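Local atomic coordinates of probable ribosomal RNA small subunit methyltransferase (Thermus thermophilus, PDB entry 3DMH), a protein that transfers a methyl group from S-adenosylmethionine to the exocyclic N2 amino group of one guanosine in 16S ribosomal RNA. Residues Phe189-Ile193 / Ala209-Asp213; Tyr198-His202 / Tyr244-Pro250; Ile301-Pro306 / Phe336-Ser340; Pro342-Glu347 / Val362-Leu368. All coordinates share one frame; numbering follows the deposited sequence.

Contact 1: Phe189-Ile193 / Ala209-Asp213. With GMP (guanosine), chain E.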
# COMPACT_ATOMS: atom_id res chain seq x y z
N PHE A 189 12.33 -5.50 -14.59
CA PHE A 189 12.77 -6.88 -14.80
C PHE A 189 11.85 -7.55 -15.81
O PHE A 189 10.70 -7.17 -15.97
CB PHE A 189 12.82 -7.65 -13.47
CG PHE A 189 11.45 -7.97 -12.92
CD1 PHE A 189 10.84 -9.18 -13.25
CD2 PHE A 189 10.77 -7.08 -12.09
CE1 PHE A 189 9.59 -9.51 -12.76
CE2 PHE A 189 9.52 -7.40 -11.58
CZ PHE A 189 8.92 -8.61 -11.92
N SER A 190 12.36 -8.55 -16.53
CA SER A 190 11.53 -9.24 -17.49
C SER A 190 11.14 -10.63 -16.99
O SER A 190 11.88 -11.25 -16.22
CB SER A 190 12.21 -9.32 -18.86
OG SER A 190 13.03 -10.47 -18.96
N ALA A 191 9.98 -11.11 -17.42
CA ALA A 191 9.48 -12.43 -17.07
C ALA A 191 8.68 -13.01 -18.22
O ALA A 191 8.02 -12.27 -18.96
CB ALA A 191 8.63 -12.36 -15.81
N ARG A 192 8.72 -14.33 -18.37
CA ARG A 192 7.89 -14.99 -19.36
C ARG A 192 6.71 -15.62 -18.64
O ARG A 192 6.89 -16.40 -17.70
CB ARG A 192 8.69 -16.04 -20.14
CG ARG A 192 7.96 -16.58 -21.35
CD ARG A 192 8.87 -17.55 -22.11
NE ARG A 192 8.24 -18.13 -23.30
CZ ARG A 192 8.16 -17.52 -24.48
NH1 ARG A 192 8.65 -16.29 -24.64
NH2 ARG A 192 7.57 -18.13 -25.51
N ILE A 193 5.51 -15.23 -19.04
CA ILE A 193 4.28 -15.70 -18.41
C ILE A 193 3.35 -16.27 -19.47
O ILE A 193 2.98 -15.58 -20.43
CB ILE A 193 3.58 -14.56 -17.60
CG1 ILE A 193 4.49 -14.05 -16.47
CG2 ILE A 193 2.25 -15.04 -17.05
CD1 ILE A 193 4.06 -12.71 -15.85
N ALA A 209 8.91 -7.12 -5.40
CA ALA A 209 9.87 -6.40 -6.22
C ALA A 209 10.82 -7.37 -6.93
O ALA A 209 11.28 -8.33 -6.32
CB ALA A 209 10.68 -5.45 -5.35
N GLY A 210 11.11 -7.11 -8.20
CA GLY A 210 12.21 -7.80 -8.88
C GLY A 210 11.90 -9.16 -9.50
O GLY A 210 12.71 -9.69 -10.27
N LYS A 211 10.73 -9.73 -9.18
CA LYS A 211 10.33 -11.03 -9.72
C LYS A 211 8.84 -11.26 -9.54
O LYS A 211 8.25 -10.75 -8.59
CB LYS A 211 11.09 -12.19 -9.08
CG LYS A 211 10.83 -12.38 -7.59
CD LYS A 211 11.90 -13.30 -6.99
CE LYS A 211 11.50 -13.78 -5.60
NZ LYS A 211 11.39 -12.65 -4.64
N VAL A 212 8.25 -12.05 -10.43
CA VAL A 212 6.83 -12.39 -10.32
C VAL A 212 6.62 -13.38 -9.17
O VAL A 212 7.30 -14.42 -9.09
CB VAL A 212 6.29 -12.95 -11.66
CG1 VAL A 212 4.84 -13.35 -11.52
CG2 VAL A 212 6.43 -11.90 -12.76
N ASP A 213 5.69 -13.04 -8.26
CA ASP A 213 5.29 -13.94 -7.18
C ASP A 213 4.86 -15.30 -7.77
O ASP A 213 3.99 -15.35 -8.63
CB ASP A 213 4.13 -13.30 -6.38
CG ASP A 213 3.66 -14.15 -5.19
OD1 ASP A 213 4.11 -15.30 -5.00
OD2 ASP A 213 2.80 -13.65 -4.43
C4' GMP E . 6.65 -17.78 0.48
O4' GMP E . 5.26 -17.46 0.32
C3' GMP E . 7.25 -16.64 1.29
O3' GMP E . 7.87 -15.73 0.37
C2' GMP E . 6.05 -15.98 1.94
O2' GMP E . 6.28 -14.59 2.18
C1' GMP E . 4.97 -16.18 0.89
N9 GMP E . 3.58 -16.23 1.40
C8 GMP E . 3.14 -16.68 2.58
N7 GMP E . 1.79 -16.59 2.67
C5 GMP E . 1.34 -16.09 1.50
C6 GMP E . 0.02 -15.74 0.90
O6 GMP E . -1.04 -15.90 1.54
N1 GMP E . 0.02 -15.23 -0.34
C2 GMP E . 1.15 -15.04 -1.07
N2 GMP E . 1.10 -14.53 -2.32
N3 GMP E . 2.39 -15.35 -0.58
C4 GMP E . 2.53 -15.86 0.66
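Asp213 OD2 is gripped by two donors, one from the substrate and one from the protein. The N2 amino group of the bound guanosine (GMP) reaches Asp213 OD2 at 2.8 Å, with an N-H...O angle of 148°. The second donor is Asn305 ND2. The other oxygen, Asp213 OD1, takes the backbone N of Ala215, so Asp213 is also the N-cap of the helix that follows. With both oxygens engaged, the carboxylate is probably held from turning. CG stands opposite the backbone N (chi1 -178°), which points the carboxylate at the guanine amino group.

Farther back, the strand and the loop meet through apolar contacts. The Phe189 ring lies flat against the Gly210-Lys211 peptide. Gly210 C sits 3.4 Å above the plane of the Phe189 ring, over its centre. Lys211 N lies over the same face, nearer the rim. At the edge of the ring, Phe189 CE1 meets Val212 CG2 at 4.0 Å. The same methyl group, Val212 CG2, touches Ala191 CB at 3.8 Å and meets Ile193 CD1 tip to tip.

The loop 209-213 thus runs beside strand 187-193 and leads into helix 214-227. Leu217 of that helix touches both Val212 and Ile193. Strand 196-202 is the antiparallel partner of strand 187-193, and its Phe200 packs against Phe189, Ile193 and Val212.

Contact 2: Tyr198-His202 / Tyr244-Pro250. With SAM (S-adenosylmethionine), chain D.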
# COMPACT_ATOMS: atom_id res chain seq x y z
N TYR A 198 7.04 -10.26 -20.73
CA TYR A 198 6.64 -9.01 -20.07
C TYR A 198 7.85 -8.35 -19.43
O TYR A 198 8.73 -9.03 -18.90
CB TYR A 198 5.56 -9.26 -19.01
CG TYR A 198 4.31 -9.88 -19.57
CD1 TYR A 198 3.26 -9.10 -20.05
CD2 TYR A 198 4.19 -11.27 -19.66
CE1 TYR A 198 2.12 -9.68 -20.59
CE2 TYR A 198 3.07 -11.85 -20.20
CZ TYR A 198 2.04 -11.06 -20.67
OH TYR A 198 0.92 -11.66 -21.21
N THR A 199 7.90 -7.02 -19.48
CA THR A 199 8.87 -6.27 -18.70
C THR A 199 8.11 -5.44 -17.69
O THR A 199 7.42 -4.49 -18.05
CB THR A 199 9.74 -5.35 -19.57
OG1 THR A 199 10.46 -6.16 -20.52
CG2 THR A 199 10.75 -4.61 -18.71
N PHE A 200 8.25 -5.82 -16.43
CA PHE A 200 7.62 -5.08 -15.34
C PHE A 200 8.51 -3.93 -14.85
O PHE A 200 9.74 -4.01 -14.89
CB PHE A 200 7.25 -6.01 -14.20
CG PHE A 200 6.25 -7.06 -14.59
CD1 PHE A 200 4.89 -6.78 -14.62
CD2 PHE A 200 6.67 -8.34 -14.95
CE1 PHE A 200 3.96 -7.75 -14.99
CE2 PHE A 200 5.76 -9.32 -15.33
CZ PHE A 200 4.39 -9.03 -15.34
N HIS A 201 7.85 -2.87 -14.40
CA HIS A 201 8.53 -1.66 -13.95
C HIS A 201 7.92 -1.31 -12.62
O HIS A 201 6.70 -1.35 -12.47
CB HIS A 201 8.28 -0.51 -14.91
CG HIS A 201 9.05 -0.63 -16.18
ND1 HIS A 201 8.68 -1.48 -17.21
CD2 HIS A 201 10.19 -0.03 -16.58
CE1 HIS A 201 9.56 -1.37 -18.19
NE2 HIS A 201 10.49 -0.50 -17.84
N HIS A 202 8.76 -0.98 -11.66
CA HIS A 202 8.23 -0.59 -10.36
C HIS A 202 9.13 0.31 -9.55
O HIS A 202 10.36 0.34 -9.71
CB HIS A 202 7.81 -1.83 -9.55
CG HIS A 202 8.94 -2.75 -9.24
ND1 HIS A 202 9.89 -2.46 -8.29
CD2 HIS A 202 9.28 -3.96 -9.76
CE1 HIS A 202 10.76 -3.45 -8.23
NE2 HIS A 202 10.42 -4.37 -9.11
N TYR A 244 2.15 -4.00 -9.18
CA TYR A 244 2.75 -3.51 -10.44
C TYR A 244 2.24 -4.27 -11.69
O TYR A 244 2.69 -4.02 -12.81
CB TYR A 244 4.28 -3.52 -10.39
CG TYR A 244 4.86 -4.88 -10.15
CD1 TYR A 244 4.86 -5.86 -11.16
CD2 TYR A 244 5.43 -5.19 -8.92
CE1 TYR A 244 5.41 -7.12 -10.92
CE2 TYR A 244 5.99 -6.43 -8.69
CZ TYR A 244 5.96 -7.39 -9.67
OH TYR A 244 6.50 -8.61 -9.41
N GLY A 245 1.29 -5.19 -11.50
CA GLY A 245 0.61 -5.80 -12.62
C GLY A 245 0.92 -7.23 -13.01
O GLY A 245 0.66 -7.61 -14.15
N ALA A 246 1.39 -8.05 -12.06
CA ALA A 246 1.69 -9.46 -12.38
C ALA A 246 0.49 -10.20 -12.97
O ALA A 246 0.65 -11.02 -13.87
CB ALA A 246 2.24 -10.20 -11.16
N LEU A 247 -0.72 -9.91 -12.47
CA LEU A 247 -1.96 -10.48 -13.06
C LEU A 247 -2.52 -9.58 -14.16
O LEU A 247 -3.04 -10.06 -15.17
CB LEU A 247 -3.03 -10.71 -11.99
CG LEU A 247 -2.62 -11.56 -10.78
CD1 LEU A 247 -3.76 -11.69 -9.78
CD2 LEU A 247 -2.13 -12.95 -11.21
N THR A 248 -2.44 -8.27 -13.92
CA THR A 248 -3.05 -7.27 -14.79
C THR A 248 -2.51 -7.30 -16.22
O THR A 248 -3.28 -7.29 -17.17
CB THR A 248 -2.81 -5.85 -14.24
OG1 THR A 248 -2.91 -5.86 -12.80
CG2 THR A 248 -3.77 -4.84 -14.90
N LEU A 249 -1.19 -7.32 -16.35
CA LEU A 249 -0.58 -7.25 -17.69
C LEU A 249 -0.91 -8.47 -18.55
O LEU A 249 -1.39 -8.31 -19.67
CB LEU A 249 0.93 -6.98 -17.63
CG LEU A 249 1.35 -5.50 -17.72
CD1 LEU A 249 0.93 -4.70 -16.48
CD2 LEU A 249 2.85 -5.37 -17.93
N PRO A 250 -0.68 -9.70 -18.02
CA PRO A 250 -1.05 -10.89 -18.80
C PRO A 250 -2.53 -10.92 -19.16
O PRO A 250 -2.85 -11.23 -20.30
CB PRO A 250 -0.70 -12.05 -17.85
CG PRO A 250 0.40 -11.51 -17.02
CD PRO A 250 -0.00 -10.08 -16.76
N SAM D . -1.62 -8.54 -7.76
CA SAM D . -0.17 -8.28 -7.47
C SAM D . 0.61 -9.55 -7.73
O SAM D . -0.05 -10.58 -7.88
OXT SAM D . 1.86 -9.51 -7.75
CB SAM D . 0.04 -7.88 -6.01
CG SAM D . -0.42 -8.89 -4.96
SD SAM D . -0.00 -8.34 -3.27
CE SAM D . -0.01 -9.92 -2.37
C5' SAM D . -1.52 -7.59 -2.61
C4' SAM D . -1.74 -6.18 -3.15
O4' SAM D . -2.90 -5.71 -2.46
C3' SAM D . -0.59 -5.20 -2.89
O3' SAM D . -0.15 -4.58 -4.09
C2' SAM D . -1.20 -4.20 -1.89
O2' SAM D . -0.68 -2.89 -1.95
C1' SAM D . -2.67 -4.32 -2.29
N9 SAM D . -3.55 -3.78 -1.27
C8 SAM D . -3.38 -3.76 0.11
N7 SAM D . -4.47 -3.18 0.68
C5 SAM D . -5.33 -2.82 -0.34
C6 SAM D . -6.56 -2.16 -0.37
N6 SAM D . -7.14 -1.72 0.75
N1 SAM D . -7.15 -1.96 -1.60
C2 SAM D . -6.56 -2.38 -2.77
N3 SAM D . -5.30 -2.99 -2.77
C4 SAM D . -4.73 -3.20 -1.56
O HOH W 1 4.84 -2.79 -14.10
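Phe200 reaches from strand 196-202 into the segment 244-250. Its CB already touches the Tyr244 ring, 3.9 Å from Tyr244 CD1. Phe200 CG is 3.8 Å from Tyr244 CE1, and Phe200 CD1 comes to 3.6 Å from Tyr244 CD1. The two rings make an offset edge-to-face pair, with planes at 62° and the edge of Tyr244 toward the face of Phe200. Farther out, Phe200 CE1 meets Gly245 O at 3.4 Å, the oxygen lying at the ring edge. The same CE1 touches Leu249 CD2, and CZ ends near Ala246 CA. His202 completes the aromatic cluster, its CD2 over one face of the Tyr244 ring.

Tyr198 packs farther along the helix. Pro250 CG sits over its ring in a CH-pi contact, 4.3 Å from the Tyr198 ring centroid, and Tyr198 CD1 touches Leu249 CB. A serine here would remove that ring and would probably leave a gap beside Leu249 and Pro250. Ala246 CB lies 3.5 Å from OXT of the S-adenosylmethionine (SAM). The segment follows strand 236-240 and carries the end of the glycine-rich cofactor-binding loop of Rossmann-like methyltransferases.

Contact 3: Ile301-Pro306 / Phe336-Ser340. With SAM (S-adenosylmethionine), chain D; GMP (guanosine), chain E.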
# COMPACT_ATOMS: atom_id res chain seq x y z
N ILE A 301 -14.95 -11.56 -14.62
CA ILE A 301 -13.89 -12.32 -13.96
C ILE A 301 -13.24 -11.42 -12.93
O ILE A 301 -12.93 -10.27 -13.23
CB ILE A 301 -12.80 -12.77 -14.97
CG1 ILE A 301 -13.39 -13.71 -16.02
CG2 ILE A 301 -11.63 -13.46 -14.27
CD1 ILE A 301 -12.50 -13.91 -17.23
N ILE A 302 -13.04 -11.93 -11.72
CA ILE A 302 -12.32 -11.18 -10.69
C ILE A 302 -11.18 -12.04 -10.17
O ILE A 302 -11.37 -13.24 -9.90
CB ILE A 302 -13.26 -10.74 -9.56
CG1 ILE A 302 -14.30 -9.78 -10.14
CG2 ILE A 302 -12.45 -10.07 -8.41
CD1 ILE A 302 -15.25 -9.16 -9.13
N VAL A 303 -9.99 -11.47 -10.11
CA VAL A 303 -8.81 -12.22 -9.68
C VAL A 303 -8.17 -11.50 -8.52
O VAL A 303 -8.23 -10.27 -8.43
CB VAL A 303 -7.75 -12.40 -10.82
CG1 VAL A 303 -8.34 -13.17 -11.98
CG2 VAL A 303 -7.21 -11.03 -11.28
N THR A 304 -7.54 -12.26 -7.63
CA THR A 304 -6.80 -11.62 -6.55
C THR A 304 -5.74 -12.52 -5.95
O THR A 304 -5.96 -13.72 -5.78
CB THR A 304 -7.74 -11.07 -5.44
OG1 THR A 304 -6.97 -10.30 -4.51
CG2 THR A 304 -8.47 -12.22 -4.69
N ASN A 305 -4.59 -11.91 -5.68
CA ASN A 305 -3.56 -12.45 -4.80
C ASN A 305 -3.57 -11.48 -3.60
O ASN A 305 -2.89 -10.44 -3.64
CB ASN A 305 -2.22 -12.41 -5.54
CG ASN A 305 -1.06 -12.92 -4.71
OD1 ASN A 305 -1.24 -13.31 -3.56
ND2 ASN A 305 0.15 -12.92 -5.30
N PRO A 306 -4.40 -11.76 -2.57
CA PRO A 306 -4.60 -10.74 -1.54
C PRO A 306 -3.39 -10.48 -0.65
O PRO A 306 -2.49 -11.35 -0.52
CB PRO A 306 -5.75 -11.29 -0.68
CG PRO A 306 -6.26 -12.48 -1.36
CD PRO A 306 -5.23 -12.96 -2.34
N PHE A 336 -14.54 -16.15 -9.95
CA PHE A 336 -13.58 -15.56 -9.00
C PHE A 336 -12.42 -16.52 -8.79
O PHE A 336 -12.63 -17.72 -8.55
CB PHE A 336 -14.31 -15.35 -7.68
CG PHE A 336 -13.46 -14.76 -6.58
CD1 PHE A 336 -12.62 -13.67 -6.82
CD2 PHE A 336 -13.54 -15.28 -5.29
CE1 PHE A 336 -11.86 -13.09 -5.79
CE2 PHE A 336 -12.79 -14.73 -4.24
CZ PHE A 336 -11.96 -13.62 -4.49
N PHE A 337 -11.20 -16.00 -8.88
CA PHE A 337 -9.98 -16.77 -8.61
C PHE A 337 -9.20 -16.07 -7.51
O PHE A 337 -8.94 -14.87 -7.61
CB PHE A 337 -9.06 -16.82 -9.84
CG PHE A 337 -9.62 -17.57 -11.00
CD1 PHE A 337 -9.26 -18.89 -11.24
CD2 PHE A 337 -10.52 -16.95 -11.86
CE1 PHE A 337 -9.79 -19.58 -12.33
CE2 PHE A 337 -11.04 -17.62 -12.95
CZ PHE A 337 -10.68 -18.95 -13.19
N LEU A 338 -8.81 -16.83 -6.48
CA LEU A 338 -8.02 -16.27 -5.37
C LEU A 338 -6.85 -17.20 -5.06
O LEU A 338 -7.02 -18.42 -5.05
CB LEU A 338 -8.92 -16.14 -4.14
CG LEU A 338 -8.28 -15.68 -2.82
CD1 LEU A 338 -9.26 -14.91 -1.94
CD2 LEU A 338 -7.75 -16.91 -2.07
N VAL A 339 -5.68 -16.64 -4.80
CA VAL A 339 -4.53 -17.48 -4.46
C VAL A 339 -3.98 -17.08 -3.10
O VAL A 339 -3.90 -15.88 -2.78
CB VAL A 339 -3.44 -17.46 -5.58
CG1 VAL A 339 -2.85 -16.06 -5.76
CG2 VAL A 339 -2.33 -18.48 -5.30
N SER A 340 -3.63 -18.08 -2.28
CA SER A 340 -3.09 -17.80 -0.96
C SER A 340 -2.20 -18.91 -0.42
O SER A 340 -2.08 -19.97 -1.03
CB SER A 340 -4.22 -17.54 0.04
OG SER A 340 -4.80 -18.74 0.48
N SAM D . -1.62 -8.54 -7.76
CA SAM D . -0.17 -8.28 -7.47
C SAM D . 0.61 -9.55 -7.73
O SAM D . -0.05 -10.58 -7.88
OXT SAM D . 1.86 -9.51 -7.75
CB SAM D . 0.04 -7.88 -6.01
CG SAM D . -0.42 -8.89 -4.96
SD SAM D . -0.00 -8.34 -3.27
CE SAM D . -0.01 -9.92 -2.37
C5' SAM D . -1.52 -7.59 -2.61
C4' SAM D . -1.74 -6.18 -3.15
O4' SAM D . -2.90 -5.71 -2.46
C3' SAM D . -0.59 -5.20 -2.89
O3' SAM D . -0.15 -4.58 -4.09
C2' SAM D . -1.20 -4.20 -1.89
O2' SAM D . -0.68 -2.89 -1.95
C1' SAM D . -2.67 -4.32 -2.29
N9 SAM D . -3.55 -3.78 -1.27
C8 SAM D . -3.38 -3.76 0.11
N7 SAM D . -4.47 -3.18 0.68
C5 SAM D . -5.33 -2.82 -0.34
C6 SAM D . -6.56 -2.16 -0.37
N6 SAM D . -7.14 -1.72 0.75
N1 SAM D . -7.15 -1.96 -1.60
C2 SAM D . -6.56 -2.38 -2.77
N3 SAM D . -5.30 -2.99 -2.77
C4 SAM D . -4.73 -3.20 -1.56
C4' GMP E . 6.65 -17.78 0.48
O4' GMP E . 5.26 -17.46 0.32
C3' GMP E . 7.25 -16.64 1.29
O3' GMP E . 7.87 -15.73 0.37
C2' GMP E . 6.05 -15.98 1.94
O2' GMP E . 6.28 -14.59 2.18
C1' GMP E . 4.97 -16.18 0.89
N9 GMP E . 3.58 -16.23 1.40
C8 GMP E . 3.14 -16.68 2.58
N7 GMP E . 1.79 -16.59 2.67
C5 GMP E . 1.34 -16.09 1.50
C6 GMP E . 0.02 -15.74 0.90
O6 GMP E . -1.04 -15.90 1.54
N1 GMP E . 0.02 -15.23 -0.34
C2 GMP E . 1.15 -15.04 -1.07
N2 GMP E . 1.10 -14.53 -2.32
N3 GMP E . 2.39 -15.35 -0.58
C4 GMP E . 2.53 -15.86 0.66
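The Asn-Pro-Pro-Phe motif of amino-group methyltransferases begins here, at the end of strand 299-304. Asn305 and Pro306 open it. The guanine amino group, GMP N2, donates to Asn305 OD1 at 2.9 Å, in a fairly straight bond of 163°. Asn305 ND2 makes a weak bond to O of the SAM carboxylate and a further bond to Ser216 OG. CG is anti to the backbone N (chi1 179°), which swings the amide out between substrate and cofactor. The methyl carbon SAM CE lies 3.2 Å from Asn305 O and 4.7 Å from GMP N2, the amino group that would receive it. Val339 CG1 packs against Asn305 CB at 3.7 Å.

Behind the site the two strands pair in parallel. Phe337 N donates to Ile302 O at 2.9 Å. Thr304 N donates to Phe337 O, and Val339 N to Thr304 O. The Phe336 ring leans toward strand 299-304, with Phe336 CE1 3.7 Å from Thr304 CG2 and Phe336 CD1 near Ile302 CG2. Thr304 turns its methyl group to Phe336 and Leu338, while OG1 is bonded to Leu240 O. Leu338 CD1 meets Pro306 CG at 3.9 Å.

Helix 317-329 covers the face that carries Ile302, Thr304 and Phe336. Helix 214-227 packs on Val303 and Val339. Strand 236-240 lies on one flank of strand 299-304, with strand 334-340 on the other.

Contact 4: Pro342-Glu347 / Val362-Leu368. With GMP (guanosine), chain E.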
# COMPACT_ATOMS: atom_id res chain seq x y z
N PRO A 342 -1.45 -22.10 1.66
CA PRO A 342 -2.37 -23.24 1.81
C PRO A 342 -3.20 -23.29 3.11
O PRO A 342 -4.25 -23.94 3.13
CB PRO A 342 -1.44 -24.46 1.71
CG PRO A 342 -0.32 -23.96 0.85
CD PRO A 342 -0.08 -22.57 1.36
N PHE A 343 -2.73 -22.65 4.18
CA PHE A 343 -3.40 -22.80 5.48
C PHE A 343 -4.18 -21.56 5.94
O PHE A 343 -4.60 -21.49 7.10
CB PHE A 343 -2.43 -23.27 6.57
CG PHE A 343 -3.12 -23.99 7.69
CD1 PHE A 343 -3.82 -25.17 7.44
CD2 PHE A 343 -3.10 -23.48 8.99
CE1 PHE A 343 -4.47 -25.85 8.48
CE2 PHE A 343 -3.75 -24.15 10.03
CZ PHE A 343 -4.43 -25.34 9.78
N LEU A 344 -4.39 -20.60 5.04
CA LEU A 344 -5.29 -19.49 5.35
C LEU A 344 -6.73 -19.91 5.07
O LEU A 344 -7.04 -20.50 4.04
CB LEU A 344 -4.91 -18.20 4.60
CG LEU A 344 -3.59 -17.54 5.04
CD1 LEU A 344 -3.24 -16.41 4.09
CD2 LEU A 344 -3.68 -17.04 6.49
N LYS A 345 -7.61 -19.58 6.01
CA LYS A 345 -8.96 -20.14 6.04
C LYS A 345 -9.95 -19.42 5.12
O LYS A 345 -10.99 -18.94 5.56
CB LYS A 345 -9.45 -20.22 7.49
CG LYS A 345 -8.53 -21.03 8.38
CD LYS A 345 -8.96 -20.98 9.83
CE LYS A 345 -7.92 -21.65 10.72
NZ LYS A 345 -8.26 -21.51 12.17
N TYR A 346 -9.64 -19.37 3.83
CA TYR A 346 -10.52 -18.71 2.85
C TYR A 346 -11.76 -19.53 2.50
O TYR A 346 -12.78 -18.98 2.12
CB TYR A 346 -9.76 -18.38 1.57
CG TYR A 346 -8.89 -17.17 1.69
CD1 TYR A 346 -9.43 -15.89 1.61
CD2 TYR A 346 -7.52 -17.29 1.87
CE1 TYR A 346 -8.61 -14.77 1.73
CE2 TYR A 346 -6.69 -16.18 2.00
CZ TYR A 346 -7.25 -14.93 1.92
OH TYR A 346 -6.41 -13.83 2.04
N GLU A 347 -11.65 -20.85 2.64
CA GLU A 347 -12.72 -21.76 2.26
C GLU A 347 -14.07 -21.37 2.86
O GLU A 347 -15.03 -21.21 2.10
CB GLU A 347 -12.36 -23.20 2.61
CG GLU A 347 -11.25 -23.78 1.75
CD GLU A 347 -9.85 -23.45 2.24
OE1 GLU A 347 -9.70 -22.75 3.26
OE2 GLU A 347 -8.90 -23.93 1.60
N VAL A 362 -3.34 -26.98 -5.17
CA VAL A 362 -2.77 -26.86 -3.83
C VAL A 362 -1.38 -27.50 -3.72
O VAL A 362 -1.22 -28.73 -3.75
CB VAL A 362 -3.75 -27.26 -2.68
CG1 VAL A 362 -4.02 -28.75 -2.66
CG2 VAL A 362 -3.23 -26.73 -1.31
N ALA A 363 -0.38 -26.63 -3.64
CA ALA A 363 0.99 -27.07 -3.40
C ALA A 363 1.68 -26.00 -2.56
O ALA A 363 1.38 -25.89 -1.37
CB ALA A 363 1.73 -27.32 -4.72
N GLU A 364 2.58 -25.21 -3.14
CA GLU A 364 3.22 -24.15 -2.36
C GLU A 364 2.16 -23.12 -1.99
O GLU A 364 2.23 -22.51 -0.92
CB GLU A 364 4.38 -23.49 -3.10
CG GLU A 364 5.28 -22.66 -2.16
CD GLU A 364 6.51 -22.03 -2.83
OE1 GLU A 364 6.47 -21.70 -4.04
OE2 GLU A 364 7.52 -21.84 -2.11
N TYR A 365 1.20 -22.94 -2.89
CA TYR A 365 0.03 -22.08 -2.65
C TYR A 365 -1.23 -22.82 -3.07
O TYR A 365 -1.17 -23.86 -3.73
CB TYR A 365 0.13 -20.77 -3.44
CG TYR A 365 1.45 -20.09 -3.25
CD1 TYR A 365 1.64 -19.17 -2.21
CD2 TYR A 365 2.53 -20.39 -4.07
CE1 TYR A 365 2.88 -18.57 -2.02
CE2 TYR A 365 3.75 -19.79 -3.89
CZ TYR A 365 3.93 -18.89 -2.87
OH TYR A 365 5.15 -18.30 -2.72
N LYS A 366 -2.37 -22.29 -2.66
CA LYS A 366 -3.64 -22.79 -3.15
C LYS A 366 -4.39 -21.76 -3.98
O LYS A 366 -4.38 -20.56 -3.66
CB LYS A 366 -4.52 -23.35 -2.02
CG LYS A 366 -5.04 -22.35 -1.05
CD LYS A 366 -5.85 -23.04 0.03
CE LYS A 366 -6.23 -22.05 1.11
NZ LYS A 366 -6.58 -22.76 2.38
N VAL A 367 -5.00 -22.24 -5.05
CA VAL A 367 -5.87 -21.42 -5.88
C VAL A 367 -7.29 -21.90 -5.66
O VAL A 367 -7.64 -23.07 -5.94
CB VAL A 367 -5.49 -21.49 -7.38
CG1 VAL A 367 -6.42 -20.60 -8.19
CG2 VAL A 367 -4.03 -21.08 -7.59
N LEU A 368 -8.11 -20.99 -5.13
CA LEU A 368 -9.52 -21.25 -4.94
C LEU A 368 -10.33 -20.58 -6.04
O LEU A 368 -9.90 -19.56 -6.60
CB LEU A 368 -9.98 -20.78 -3.56
CG LEU A 368 -9.26 -21.43 -2.37
CD1 LEU A 368 -9.78 -20.85 -1.06
CD2 LEU A 368 -9.39 -22.95 -2.36
C4' GMP E . 6.65 -17.78 0.48
O4' GMP E . 5.26 -17.46 0.32
C3' GMP E . 7.25 -16.64 1.29
O3' GMP E . 7.87 -15.73 0.37
C2' GMP E . 6.05 -15.98 1.94
O2' GMP E . 6.28 -14.59 2.18
C1' GMP E . 4.97 -16.18 0.89
N9 GMP E . 3.58 -16.23 1.40
C8 GMP E . 3.14 -16.68 2.58
N7 GMP E . 1.79 -16.59 2.67
C5 GMP E . 1.34 -16.09 1.50
C6 GMP E . 0.02 -15.74 0.90
O6 GMP E . -1.04 -15.90 1.54
N1 GMP E . 0.02 -15.23 -0.34
C2 GMP E . 1.15 -15.04 -1.07
N2 GMP E . 1.10 -14.53 -2.32
N3 GMP E . 2.39 -15.35 -0.58
C4 GMP E . 2.53 -15.86 0.66
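Lys366 NZ has three acceptors on segment 342-347. It donates to Pro342 O at 2.7 Å, to Leu344 O at 2.8 Å and to Glu347 OE2 at 2.7 Å. The last is also a salt bridge and uses the syn lone pair of Glu347 OE2. Pro342 O is met from above, 60° out of its carbonyl plane. Leu344 O takes two donors, Lys366 NZ and Tyr346 N, from opposite faces of its plane. The lysine chain runs extended beyond CG, while Glu347 bends at chi2 (85°) to bring its carboxylate to the ammonium.

Apolar contact beside this group comes from Tyr346 CB, 3.6 Å from Leu368 CD1. The Pro342 ring packs against a backbone carbonyl, with Pro342 CD 3.2 Å from Glu364 O. A leucine in place of Lys366 would probably leave Glu347 without its positive mate, Pro342 O without this donor and Leu344 O with only Tyr346 N.

Both segments border the guanosine. Leu344 CD1 is 3.4 Å from GMP O6, and the Tyr365 ring turns its edge to the nucleoside. The buried Lys366 ammonium, paired with Glu347, thus ties the Leu344 turn to the strand beside Tyr365 and is likely to fix this side of the pocket.

Contacts 1 and 2 are centred 8 Å apart and share the two-stranded sheet of strands 187-193 and 196-202. Their segments alternate along the chain. Contacts 3 and 4 follow in series, 11 Å apart, and share the seven-stranded sheet, where strands 334-340 and 366-371 are antiparallel neighbours. The two pairs are farther from each other: contacts 1 and 4 are centred 22 Å apart, contacts 2 and 3 about 16 Å. Contacts 1, 3 and 4 touch the guanosine, and contacts 2 and 3 touch S-adenosylmethionine. Contact 3 therefore reaches both, where substrate and methyl donor must meet.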